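Local coordinates for RNA-binding protein RO60 (Deinococcus radiodurans, PDB 2NVO) that binds several small RNAs that accumulate during recovery from ultraviolet irradiation and contributes to the bacterium's resistance to that irradiation, at residues R364-L369 and D458-Y463; K491-G496 and N524-F529; Q445-A450 and V477-Y482; I398-E403 and L418-R423. All blocks are in the same frame, centred on the assembly; numbering follows the deposited sequence.

All four contacts lie in the VWFA-like domain that closes the ring-shaped monomer. Following the chain, strand 364-369 opens contact 1, which is completed by segment 458-463 only after 88 intervening residues. Inside that loop contact 4 is nested whole: 398-403, the end of one helix, meets the loop 418-423. Contact 3 crosses contact 1, since its helical segment 445-450 lies inside the loop and its partner 477-482 comes after segment 458-463. Contact 2 follows in series, pairing strand 491-496 with the C-terminal helix segment 524-529. Contacts 1 and 2 are joined through the neighbouring strands 459-464 and 491-496, helices of contacts 2 and 4 pack on one face of the sheet, and those of contact 3 on the other.

Contact 1 of 4, residues R364-L369 and D458-Y463; sequences RHLLAL and DTFVVY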
loop_
_atom_site.group_PDB
_atom_site.type_symbol
_atom_site.label_atom_id
_atom_site.label_comp_id
_atom_site.label_asym_id
_atom_site.label_seq_id
_atom_site.Cartn_x
_atom_site.Cartn_y
_atom_site.Cartn_z
ATOM N N ARG A 364 4.906 23.750 2.623
ATOM C CA ARG A 364 3.939 24.651 2.037
ATOM C C ARG A 364 3.655 24.175 0.623
ATOM O O ARG A 364 4.551 24.086 -0.199
ATOM C CB ARG A 364 4.461 26.085 2.052
ATOM C CG ARG A 364 4.815 26.547 3.476
ATOM C CD ARG A 364 5.525 27.873 3.455
ATOM N NE ARG A 364 4.810 28.812 2.606
ATOM C CZ ARG A 364 3.737 29.508 2.975
ATOM N NH1 ARG A 364 3.237 29.396 4.208
ATOM N NH2 ARG A 364 3.171 30.332 2.101
ATOM N N HIS A 365 2.398 23.853 0.365
ATOM C CA HIS A 365 2.008 23.185 -0.883
ATOM C C HIS A 365 1.273 24.140 -1.789
ATOM O O HIS A 365 0.519 24.984 -1.314
ATOM C CB HIS A 365 1.070 21.996 -0.571
ATOM C CG HIS A 365 1.776 20.781 -0.060
ATOM N ND1 HIS A 365 1.665 19.546 -0.663
ATOM C CD2 HIS A 365 2.613 20.610 0.994
ATOM C CE1 HIS A 365 2.403 18.667 -0.010
ATOM N NE2 HIS A 365 2.986 19.289 1.002
ATOM N N LEU A 366 1.480 23.996 -3.100
ATOM C CA LEU A 366 0.622 24.621 -4.088
ATOM C C LEU A 366 0.099 23.461 -4.942
ATOM O O LEU A 366 0.885 22.752 -5.564
ATOM C CB LEU A 366 1.402 25.593 -4.966
ATOM C CG LEU A 366 0.618 26.404 -5.991
ATOM C CD1 LEU A 366 -0.414 27.251 -5.329
ATOM C CD2 LEU A 366 1.539 27.298 -6.861
ATOM N N LEU A 367 -1.213 23.276 -4.941
ATOM C CA LEU A 367 -1.839 22.148 -5.653
ATOM C C LEU A 367 -2.469 22.731 -6.903
ATOM O O LEU A 367 -3.249 23.666 -6.820
ATOM C CB LEU A 367 -2.906 21.467 -4.781
ATOM C CG LEU A 367 -2.575 20.208 -3.968
ATOM C CD1 LEU A 367 -1.374 20.426 -3.066
ATOM C CD2 LEU A 367 -3.791 19.730 -3.167
ATOM N N ALA A 368 -2.070 22.225 -8.060
ATOM C CA ALA A 368 -2.599 22.708 -9.327
ATOM C C ALA A 368 -3.435 21.563 -9.928
ATOM O O ALA A 368 -2.900 20.517 -10.269
ATOM C CB ALA A 368 -1.461 23.080 -10.228
ATOM N N LEU A 369 -4.739 21.781 -9.995
ATOM C CA LEU A 369 -5.700 20.789 -10.433
ATOM C C LEU A 369 -6.095 21.011 -11.886
ATOM O O LEU A 369 -6.454 22.111 -12.284
ATOM C CB LEU A 369 -6.968 20.883 -9.579
ATOM C CG LEU A 369 -7.034 20.151 -8.250
ATOM C CD1 LEU A 369 -5.683 20.145 -7.542
ATOM C CD2 LEU A 369 -8.153 20.674 -7.364
ATOM N N ASP A 458 7.119 25.131 -1.073
ATOM C CA ASP A 458 8.053 24.026 -0.931
ATOM C C ASP A 458 7.723 22.878 -1.899
ATOM O O ASP A 458 8.619 22.281 -2.504
ATOM C CB ASP A 458 7.996 23.466 0.492
ATOM C CG ASP A 458 8.391 24.483 1.534
ATOM O OD1 ASP A 458 9.427 25.134 1.324
ATOM O OD2 ASP A 458 7.659 24.620 2.536
ATOM N N THR A 459 6.433 22.565 -2.020
ATOM C CA THR A 459 6.003 21.370 -2.763
ATOM C C THR A 459 4.911 21.718 -3.762
ATOM O O THR A 459 3.856 22.199 -3.370
ATOM C CB THR A 459 5.420 20.340 -1.788
ATOM O OG1 THR A 459 6.295 20.205 -0.652
ATOM C CG2 THR A 459 5.239 18.988 -2.488
ATOM N N PHE A 460 5.174 21.523 -5.046
ATOM C CA PHE A 460 4.147 21.731 -6.071
ATOM C C PHE A 460 3.538 20.361 -6.369
ATOM O O PHE A 460 4.280 19.395 -6.495
ATOM C CB PHE A 460 4.790 22.280 -7.355
ATOM C CG PHE A 460 5.258 23.721 -7.239
ATOM C CD1 PHE A 460 4.423 24.767 -7.578
ATOM C CD2 PHE A 460 6.535 24.007 -6.788
ATOM C CE1 PHE A 460 4.864 26.083 -7.475
ATOM C CE2 PHE A 460 6.992 25.325 -6.698
ATOM C CZ PHE A 460 6.159 26.352 -7.025
ATOM N N VAL A 461 2.213 20.261 -6.443
ATOM C CA VAL A 461 1.583 18.987 -6.808
ATOM C C VAL A 461 0.564 19.232 -7.912
ATOM O O VAL A 461 -0.332 20.059 -7.764
ATOM C CB VAL A 461 0.850 18.301 -5.623
ATOM C CG1 VAL A 461 0.337 16.921 -6.077
ATOM C CG2 VAL A 461 1.786 18.132 -4.438
ATOM N N VAL A 462 0.715 18.522 -9.020
ATOM C CA VAL A 462 -0.224 18.647 -10.116
ATOM C C VAL A 462 -1.103 17.408 -10.146
ATOM O O VAL A 462 -0.594 16.297 -10.105
ATOM C CB VAL A 462 0.513 18.776 -11.467
ATOM C CG1 VAL A 462 -0.507 18.654 -12.663
ATOM C CG2 VAL A 462 1.277 20.102 -11.510
ATOM N N TYR A 463 -2.411 17.603 -10.233
ATOM C CA TYR A 463 -3.322 16.479 -10.355
ATOM C C TYR A 463 -3.983 16.501 -11.735
ATOM O O TYR A 463 -4.596 17.498 -12.117
ATOM C CB TYR A 463 -4.382 16.532 -9.250
ATOM C CG TYR A 463 -3.871 16.045 -7.917
ATOM C CD1 TYR A 463 -3.745 14.681 -7.666
ATOM C CD2 TYR A 463 -3.524 16.941 -6.902
ATOM C CE1 TYR A 463 -3.279 14.212 -6.435
ATOM C CE2 TYR A 463 -3.052 16.486 -5.662
ATOM C CZ TYR A 463 -2.945 15.119 -5.437
ATOM O OH TYR A 463 -2.484 14.641 -4.225
#
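H365 and T459 lie side by side and point the same way, with T459 CB 3.8 Å above the centre of the H365 ring, a CH-pi contact over one face. T459 OG1 is engaged by T363. Next along this face, L367 lies beside V461, CD1 4.0 Å from V461 CB. L369 then accompanies Y463 in the same direction, whereas L367 CG meets the edge of the Y463 ring. On the other face F460 and L366 cross at a slant; a chi1 of -176°, placing CG trans to the backbone N, brings L366 CD2 to 3.6 Å from F460 CE1. A parallel ladder sets this register, from T459 N to R364 O (3.0 Å) through to Y463 N and A368 O (3.0 Å). R364 O takes two donors, D458 N and T459 N. R364 N donates almost straight to D458 OD2 (2.9 Å), on the anti side of the carboxylate, while the R364 guanidinium pairs with D405. The two strands are central to the sheet, between strands 405-411 and 491-496. Helices 388-402 and 522-530 pack against the face bearing L367, V461 and Y463; helix 445-452 packs against the face bearing L366, A368 and F460.

Contact 2 of 4, residues K491-G496 and N524-F529; sequences KLIVVG and NVMTAF
Strand 491-496 and helix 524-529 illustrate the helix-against-sheet packing of the alpha/beta VWFA-like domain, in which I493 and V495 of the strand meet M526 and F529 of the last helix. The segments run nearly antiparallel, at 165°, and their axes come no closer than 10.1 Å, so the gap is bridged mainly by side chains. F529 serves the K491 end. Its chi1 of 170° swings the ring away from its own backbone N and across to the strand, where I493 CG1 lies 3.6 Å from F529 CD1 as the two side chains pass one another in opposing senses. K491 lies across the ring obliquely: its CD stands 3.8 Å above the F529 ring plane, displaced from the centre to the rim, a CH-pi contact made by the aliphatic part of the chain. Its CE also approaches F529 O at 3.5 Å. Toward the V495 end, I493 CD1 packs on M526 CB at 3.9 Å. The thioether of M526 bends at chi3 (66°) and sets CE against V495 CG2, 3.6 Å away, the two side chains meeting at about a right angle. M526 reaches further, to V461 and Y463 of strand 459-464 on one side and V515 of strand 512-517 on the other, while F529 touches L513. Helix 522-530 thus spans three adjacent parallel strands, with 491-496 in the middle.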
loop_
_atom_site.group_PDB
_atom_site.type_symbol
_atom_site.label_atom_id
_atom_site.label_comp_id
_atom_site.label_asym_id
_atom_site.label_seq_id
_atom_site.Cartn_x
_atom_site.Cartn_y
_atom_site.Cartn_z
ATOM N N LYS A 491 10.022 21.214 -4.709
ATOM C CA LYS A 491 9.870 19.929 -5.384
ATOM C C LYS A 491 8.592 19.941 -6.216
ATOM O O LYS A 491 7.684 20.721 -5.960
ATOM C CB LYS A 491 9.816 18.788 -4.367
ATOM C CG LYS A 491 11.127 18.541 -3.622
ATOM C CD LYS A 491 10.961 17.421 -2.618
ATOM C CE LYS A 491 12.287 16.999 -2.007
ATOM N NZ LYS A 491 12.868 18.107 -1.230
ATOM N N LEU A 492 8.522 19.060 -7.201
ATOM C CA LEU A 492 7.318 18.944 -8.026
ATOM C C LEU A 492 6.860 17.484 -8.056
ATOM O O LEU A 492 7.665 16.588 -8.309
ATOM C CB LEU A 492 7.613 19.409 -9.454
ATOM C CG LEU A 492 6.528 19.047 -10.476
ATOM C CD1 LEU A 492 5.230 19.786 -10.135
ATOM C CD2 LEU A 492 7.002 19.354 -11.911
ATOM N N ILE A 493 5.578 17.253 -7.791
ATOM C CA ILE A 493 4.989 15.917 -7.929
ATOM C C ILE A 493 3.917 16.055 -9.001
ATOM O O ILE A 493 3.094 16.954 -8.928
ATOM C CB ILE A 493 4.299 15.434 -6.629
ATOM C CG1 ILE A 493 5.267 15.466 -5.422
ATOM C CG2 ILE A 493 3.697 14.020 -6.822
ATOM C CD1 ILE A 493 4.615 15.174 -4.092
ATOM N N VAL A 494 3.978 15.208 -10.017
ATOM C CA VAL A 494 2.927 15.137 -11.025
ATOM C C VAL A 494 2.180 13.808 -10.866
ATOM O O VAL A 494 2.763 12.730 -10.963
ATOM C CB VAL A 494 3.521 15.275 -12.455
ATOM C CG1 VAL A 494 2.398 15.205 -13.508
ATOM C CG2 VAL A 494 4.276 16.599 -12.567
ATOM N N VAL A 495 0.885 13.903 -10.594
ATOM C CA VAL A 495 0.040 12.746 -10.402
ATOM C C VAL A 495 -0.890 12.538 -11.610
ATOM O O VAL A 495 -1.781 13.341 -11.856
ATOM C CB VAL A 495 -0.808 12.895 -9.127
ATOM C CG1 VAL A 495 -1.604 11.575 -8.877
ATOM C CG2 VAL A 495 0.086 13.185 -7.949
ATOM N N GLY A 496 -0.648 11.475 -12.366
ATOM C CA GLY A 496 -1.583 11.051 -13.397
ATOM C C GLY A 496 -2.492 10.013 -12.812
ATOM O O GLY A 496 -2.168 8.817 -12.834
ATOM N N ASN A 524 1.112 8.435 1.113
ATOM C CA ASN A 524 2.261 8.350 2.011
ATOM C C ASN A 524 3.602 8.487 1.275
ATOM O O ASN A 524 4.561 9.082 1.781
ATOM C CB ASN A 524 2.189 7.054 2.823
ATOM C CG ASN A 524 1.116 7.109 3.903
ATOM O OD1 ASN A 524 0.753 6.092 4.495
ATOM N ND2 ASN A 524 0.613 8.301 4.169
ATOM N N VAL A 525 3.665 7.944 0.075
ATOM C CA VAL A 525 4.862 8.096 -0.749
ATOM C C VAL A 525 5.052 9.572 -1.110
ATOM O O VAL A 525 6.167 10.089 -1.070
ATOM C CB VAL A 525 4.807 7.200 -1.996
ATOM C CG1 VAL A 525 5.861 7.615 -3.047
ATOM C CG2 VAL A 525 4.989 5.745 -1.599
ATOM N N MET A 526 3.957 10.259 -1.436
ATOM C CA MET A 526 4.058 11.651 -1.856
ATOM C C MET A 526 4.516 12.495 -0.687
ATOM O O MET A 526 5.334 13.393 -0.838
ATOM C CB MET A 526 2.722 12.166 -2.398
ATOM C CG MET A 526 2.387 11.615 -3.794
ATOM S SD MET A 526 0.664 11.845 -4.264
ATOM C CE MET A 526 0.583 13.584 -4.373
ATOM N N THR A 527 3.973 12.193 0.484
ATOM C CA THR A 527 4.346 12.910 1.695
ATOM C C THR A 527 5.810 12.640 2.028
ATOM O O THR A 527 6.551 13.554 2.362
ATOM C CB THR A 527 3.462 12.479 2.875
ATOM O OG1 THR A 527 2.104 12.845 2.598
ATOM C CG2 THR A 527 3.917 13.157 4.167
ATOM N N ALA A 528 6.223 11.381 1.944
ATOM C CA ALA A 528 7.613 11.037 2.245
ATOM C C ALA A 528 8.544 11.760 1.289
ATOM O O ALA A 528 9.587 12.276 1.685
ATOM C CB ALA A 528 7.828 9.533 2.158
ATOM N N PHE A 529 8.163 11.794 0.014
ATOM C CA PHE A 529 8.947 12.503 -0.994
ATOM C C PHE A 529 9.049 13.998 -0.674
ATOM O O PHE A 529 10.128 14.591 -0.758
ATOM C CB PHE A 529 8.329 12.296 -2.381
ATOM C CG PHE A 529 8.928 13.164 -3.446
ATOM C CD1 PHE A 529 8.274 14.301 -3.870
ATOM C CD2 PHE A 529 10.147 12.844 -4.017
ATOM C CE1 PHE A 529 8.808 15.106 -4.854
ATOM C CE2 PHE A 529 10.697 13.651 -5.007
ATOM C CZ PHE A 529 10.026 14.794 -5.417
#

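Contact 3 of 4, residues Q445-A450 and V477-Y482; sequences QPILWA and VALDQY
A478 O is gripped twice: Y482 N donates to it at 3.0 Å in the regular helical pattern, and a water donates to it at 2.9 Å. The same water makes a weak bond to I447 O, so it bridges the two helices between I447 O and A478 O. Apolar contacts surround this polar link. I447 wedges in with both branches: its CG2 lies 3.5 Å from A478 O, while CD1 passes L479 obliquely and closes to 3.7 Å from L479 CD2. The small A478 allows the approach, its CB resting 3.9 Å from I447 CB, with L448 CD2 also 3.9 Å from it. That methyl also meets Q481 OE1, toward solvent. At the far end Y482, whose CG points opposite its backbone N (chi1 -175°), turns its ring edge to the neighbouring helix, and A450 CB lies near the ring plane, 3.9 Å from Y482 CE1. The ring's hydroxyl is anchored beyond the contact by L455 O and V457 N, which fixes its far end beside the turn leading into strand 459-464. The helices run almost parallel, 19° apart, with axes 8.7 Å from each other. F460 of strand 459-464 packs against I447 and A450 of the first helix, an arrangement typical of the alpha/beta VWFA fold, where parallel strands alternate with helices layered over the sheet.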
loop_
_atom_site.group_PDB
_atom_site.type_symbol
_atom_site.label_atom_id
_atom_site.label_comp_id
_atom_site.label_asym_id
_atom_site.label_seq_id
_atom_site.Cartn_x
_atom_site.Cartn_y
_atom_site.Cartn_z
ATOM N N GLN A 445 3.684 25.404 -15.441
ATOM C CA GLN A 445 2.989 26.660 -15.229
ATOM C C GLN A 445 2.736 27.081 -13.756
ATOM O O GLN A 445 2.830 28.274 -13.423
ATOM C CB GLN A 445 1.702 26.659 -16.051
ATOM C CG GLN A 445 0.910 27.942 -15.952
ATOM C CD GLN A 445 -0.241 27.982 -16.932
ATOM O OE1 GLN A 445 -0.748 26.942 -17.365
ATOM N NE2 GLN A 445 -0.660 29.187 -17.295
ATOM N N PRO A 446 2.416 26.120 -12.867
ATOM C CA PRO A 446 2.251 26.493 -11.456
ATOM C C PRO A 446 3.557 27.044 -10.891
ATOM O O PRO A 446 3.521 27.949 -10.053
ATOM C CB PRO A 446 1.933 25.157 -10.756
ATOM C CG PRO A 446 1.375 24.263 -11.852
ATOM C CD PRO A 446 2.155 24.683 -13.106
ATOM N N ILE A 447 4.675 26.488 -11.344
ATOM C CA ILE A 447 5.986 26.889 -10.852
ATOM C C ILE A 447 6.392 28.247 -11.407
ATOM O O ILE A 447 6.953 29.079 -10.692
ATOM C CB ILE A 447 7.044 25.845 -11.194
ATOM C CG1 ILE A 447 6.602 24.471 -10.696
ATOM C CG2 ILE A 447 8.408 26.227 -10.589
ATOM C CD1 ILE A 447 7.321 23.346 -11.359
ATOM N N LEU A 448 6.133 28.457 -12.692
ATOM C CA LEU A 448 6.351 29.760 -13.297
ATOM C C LEU A 448 5.467 30.802 -12.595
ATOM O O LEU A 448 5.926 31.894 -12.247
ATOM C CB LEU A 448 6.046 29.708 -14.793
ATOM C CG LEU A 448 6.857 28.769 -15.688
ATOM C CD1 LEU A 448 6.235 28.729 -17.070
ATOM C CD2 LEU A 448 8.343 29.190 -15.794
ATOM N N TRP A 449 4.200 30.460 -12.373
ATOM C CA TRP A 449 3.262 31.379 -11.751
ATOM C C TRP A 449 3.709 31.789 -10.353
ATOM O O TRP A 449 3.680 32.967 -10.016
ATOM C CB TRP A 449 1.865 30.771 -11.680
ATOM C CG TRP A 449 0.841 31.659 -11.011
ATOM C CD1 TRP A 449 0.110 32.656 -11.600
ATOM C CD2 TRP A 449 0.404 31.595 -9.646
ATOM N NE1 TRP A 449 -0.740 33.226 -10.684
ATOM C CE2 TRP A 449 -0.576 32.604 -9.476
ATOM C CE3 TRP A 449 0.765 30.802 -8.542
ATOM C CZ2 TRP A 449 -1.200 32.843 -8.252
ATOM C CZ3 TRP A 449 0.135 31.037 -7.319
ATOM C CH2 TRP A 449 -0.845 32.045 -7.186
ATOM N N ALA A 450 4.108 30.817 -9.540
ATOM C CA ALA A 450 4.500 31.103 -8.162
ATOM C C ALA A 450 5.713 32.041 -8.116
ATOM O O ALA A 450 5.788 32.923 -7.256
ATOM C CB ALA A 450 4.798 29.817 -7.392
ATOM N N VAL A 477 13.330 23.538 -16.197
ATOM C CA VAL A 477 13.724 24.934 -16.342
ATOM C C VAL A 477 12.933 25.812 -15.368
ATOM O O VAL A 477 13.499 26.684 -14.686
ATOM C CB VAL A 477 13.522 25.406 -17.802
ATOM C CG1 VAL A 477 13.592 26.918 -17.910
ATOM C CG2 VAL A 477 14.538 24.743 -18.715
ATOM N N ALA A 478 11.629 25.555 -15.281
ATOM C CA ALA A 478 10.775 26.250 -14.320
ATOM C C ALA A 478 11.308 26.154 -12.898
ATOM O O ALA A 478 11.398 27.158 -12.201
ATOM C CB ALA A 478 9.323 25.729 -14.388
ATOM N N LEU A 479 11.646 24.946 -12.460
ATOM C CA LEU A 479 12.128 24.754 -11.100
ATOM C C LEU A 479 13.459 25.476 -10.844
ATOM O O LEU A 479 13.671 26.025 -9.756
ATOM C CB LEU A 479 12.271 23.271 -10.780
ATOM C CG LEU A 479 10.946 22.513 -10.582
ATOM C CD1 LEU A 479 11.185 21.013 -10.663
ATOM C CD2 LEU A 479 10.331 22.900 -9.240
ATOM N N ASP A 480 14.345 25.439 -11.834
ATOM C CA ASP A 480 15.602 26.187 -11.781
ATOM C C ASP A 480 15.355 27.682 -11.625
ATOM O O ASP A 480 15.950 28.320 -10.764
ATOM C CB ASP A 480 16.429 25.940 -13.042
ATOM C CG ASP A 480 16.894 24.499 -13.160
ATOM O OD1 ASP A 480 16.963 23.809 -12.120
ATOM O OD2 ASP A 480 17.194 24.057 -14.283
ATOM N N GLN A 481 14.484 28.227 -12.468
ATOM C CA GLN A 481 14.122 29.637 -12.411
ATOM C C GLN A 481 13.534 30.049 -11.067
ATOM O O GLN A 481 13.822 31.140 -10.573
ATOM C CB GLN A 481 13.194 30.018 -13.567
ATOM C CG GLN A 481 13.894 30.030 -14.914
ATOM C CD GLN A 481 12.961 30.343 -16.071
ATOM O OE1 GLN A 481 11.800 30.700 -15.875
ATOM N NE2 GLN A 481 13.469 30.206 -17.287
ATOM N N TYR A 482 12.736 29.175 -10.458
ATOM C CA TYR A 482 12.164 29.466 -9.145
ATOM C C TYR A 482 13.277 29.566 -8.106
ATOM O O TYR A 482 13.332 30.515 -7.331
ATOM C CB TYR A 482 11.160 28.382 -8.719
ATOM C CG TYR A 482 10.446 28.698 -7.419
ATOM C CD1 TYR A 482 9.176 29.257 -7.410
ATOM C CD2 TYR A 482 11.053 28.442 -6.206
ATOM C CE1 TYR A 482 8.528 29.550 -6.195
ATOM C CE2 TYR A 482 10.427 28.719 -5.012
ATOM C CZ TYR A 482 9.174 29.276 -5.007
ATOM O OH TYR A 482 8.592 29.547 -3.790
HETATM O O HOH W 1 9.597 29.408 -11.926
#

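Contact 4 of 4, residues I398-E403 and L418-R423; sequences IALRTE and LGITPR
R401 and P422 make the polar part of this surface contact. R401 NE donates to P422 O at 2.9 Å, arriving in the carbonyl plane on a lone pair, although the oxygen sits 22° out of the guanidinium plane. R401 NH2 adds a weak bond to P422 O at 3.1 Å, so one carbonyl is held by two nitrogens of the same group. R401 is extended from CG to NE, and its chain crosses P422 at a slant, CG 3.9 Å from P422 CB. Beside it L400 supplies the apolar part: CD1 settles 3.4 Å from I420 O and 3.6 Å from I420 CG2, the two side chains meeting at about a right angle, while P422 CG rests against L400 O. In the next shell, a cation-pi contact with F355 engages R401 as well, which would restrain its guanidinium. On the loop side an ST turn, in which R423 N donates to T421 OG1 at 3.1 Å, shapes the chain around P422. On the helix side T402 OG1 bonds back to I398 O at 2.6 Å, close to the helix end, and E403 is the first residue to leave helical geometry. Loop 418-423 follows edge strand 415-417 and precedes helix 426-432, on which I420 packs through A429 and K432. L400 and I420 both touch T408 of strand 405-411, so the end of helix 388-402 and the loop meet over that strand, one in from edge strand 415-417.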
loop_
_atom_site.group_PDB
_atom_site.type_symbol
_atom_site.label_atom_id
_atom_site.label_comp_id
_atom_site.label_asym_id
_atom_site.label_seq_id
_atom_site.Cartn_x
_atom_site.Cartn_y
_atom_site.Cartn_z
ATOM N N ILE A 398 -7.498 17.414 2.047
ATOM C CA ILE A 398 -6.439 16.905 2.928
ATOM C C ILE A 398 -5.286 17.882 3.125
ATOM O O ILE A 398 -4.889 18.150 4.265
ATOM C CB ILE A 398 -5.892 15.550 2.449
ATOM C CG1 ILE A 398 -6.950 14.467 2.662
ATOM C CG2 ILE A 398 -4.624 15.189 3.214
ATOM C CD1 ILE A 398 -6.543 13.054 2.210
ATOM N N ALA A 399 -4.729 18.392 2.024
ATOM C CA ALA A 399 -3.655 19.384 2.102
ATOM C C ALA A 399 -4.103 20.633 2.867
ATOM O O ALA A 399 -3.446 21.051 3.826
ATOM C CB ALA A 399 -3.155 19.757 0.723
ATOM N N LEU A 400 -5.231 21.204 2.449
ATOM C CA LEU A 400 -5.765 22.401 3.080
ATOM C C LEU A 400 -5.945 22.239 4.587
ATOM O O LEU A 400 -5.670 23.161 5.344
ATOM C CB LEU A 400 -7.063 22.832 2.402
ATOM C CG LEU A 400 -6.794 23.437 1.018
ATOM C CD1 LEU A 400 -8.024 23.403 0.131
ATOM C CD2 LEU A 400 -6.239 24.866 1.135
ATOM N N ARG A 401 -6.369 21.058 5.016
ATOM C CA ARG A 401 -6.645 20.813 6.423
ATOM C C ARG A 401 -5.436 20.344 7.245
ATOM O O ARG A 401 -5.486 20.384 8.466
ATOM C CB ARG A 401 -7.809 19.817 6.580
ATOM C CG ARG A 401 -9.155 20.404 6.158
ATOM C CD ARG A 401 -10.339 19.476 6.448
ATOM N NE ARG A 401 -11.529 19.945 5.731
ATOM C CZ ARG A 401 -12.575 19.195 5.394
ATOM N NH1 ARG A 401 -12.605 17.909 5.719
ATOM N NH2 ARG A 401 -13.591 19.730 4.715
ATOM N N THR A 402 -4.353 19.914 6.605
ATOM C CA THR A 402 -3.282 19.232 7.344
ATOM C C THR A 402 -1.888 19.799 7.154
ATOM O O THR A 402 -1.002 19.536 7.970
ATOM C CB THR A 402 -3.200 17.712 7.041
ATOM O OG1 THR A 402 -2.790 17.506 5.679
ATOM C CG2 THR A 402 -4.516 17.035 7.305
ATOM N N GLU A 403 -1.677 20.548 6.079
ATOM C CA GLU A 403 -0.366 21.112 5.806
ATOM C C GLU A 403 -0.302 22.545 6.340
ATOM O O GLU A 403 -1.338 23.190 6.489
ATOM C CB GLU A 403 -0.060 21.084 4.306
ATOM C CG GLU A 403 0.010 19.678 3.693
ATOM C CD GLU A 403 1.201 18.865 4.201
ATOM O OE1 GLU A 403 2.145 19.481 4.749
ATOM O OE2 GLU A 403 1.201 17.613 4.029
ATOM N N LEU A 418 -8.745 28.235 -7.158
ATOM C CA LEU A 418 -10.023 27.539 -7.238
ATOM C C LEU A 418 -10.900 27.970 -6.073
ATOM O O LEU A 418 -12.114 27.789 -6.088
ATOM C CB LEU A 418 -9.818 26.012 -7.229
ATOM C CG LEU A 418 -9.770 25.249 -8.559
ATOM C CD1 LEU A 418 -9.384 26.105 -9.763
ATOM C CD2 LEU A 418 -8.930 23.957 -8.490
ATOM N N GLY A 419 -10.282 28.561 -5.058
ATOM C CA GLY A 419 -11.029 29.040 -3.909
ATOM C C GLY A 419 -11.573 27.920 -3.045
ATOM O O GLY A 419 -12.550 28.099 -2.323
ATOM N N ILE A 420 -10.947 26.748 -3.115
ATOM C CA ILE A 420 -11.289 25.678 -2.195
ATOM C C ILE A 420 -10.688 25.968 -0.829
ATOM O O ILE A 420 -9.531 26.351 -0.722
ATOM C CB ILE A 420 -10.783 24.314 -2.681
ATOM C CG1 ILE A 420 -11.426 23.976 -4.028
ATOM C CG2 ILE A 420 -11.110 23.237 -1.662
ATOM C CD1 ILE A 420 -10.615 23.017 -4.860
ATOM N N THR A 421 -11.473 25.768 0.224
ATOM C CA THR A 421 -10.979 25.998 1.582
ATOM C C THR A 421 -11.271 24.802 2.467
ATOM O O THR A 421 -12.011 23.885 2.064
ATOM C CB THR A 421 -11.619 27.259 2.206
ATOM O OG1 THR A 421 -12.927 26.942 2.685
ATOM C CG2 THR A 421 -11.711 28.370 1.173
ATOM N N PRO A 422 -10.696 24.803 3.682
ATOM C CA PRO A 422 -10.903 23.724 4.638
ATOM C C PRO A 422 -12.364 23.630 5.045
ATOM O O PRO A 422 -12.762 22.619 5.625
ATOM C CB PRO A 422 -10.047 24.145 5.836
ATOM C CG PRO A 422 -9.127 25.189 5.325
ATOM C CD PRO A 422 -9.873 25.884 4.259
ATOM N N ARG A 423 -13.155 24.650 4.731
ATOM C CA ARG A 423 -14.583 24.627 5.053
ATOM C C ARG A 423 -15.417 23.914 3.994
ATOM O O ARG A 423 -16.584 23.599 4.215
ATOM C CB ARG A 423 -15.115 26.043 5.281
ATOM C CG ARG A 423 -14.841 26.570 6.687
ATOM C CD ARG A 423 -14.867 28.089 6.760
ATOM N NE ARG A 423 -13.634 28.668 6.236
ATOM C CZ ARG A 423 -13.550 29.295 5.071
ATOM N NH1 ARG A 423 -14.637 29.430 4.316
ATOM N NH2 ARG A 423 -12.386 29.785 4.666
#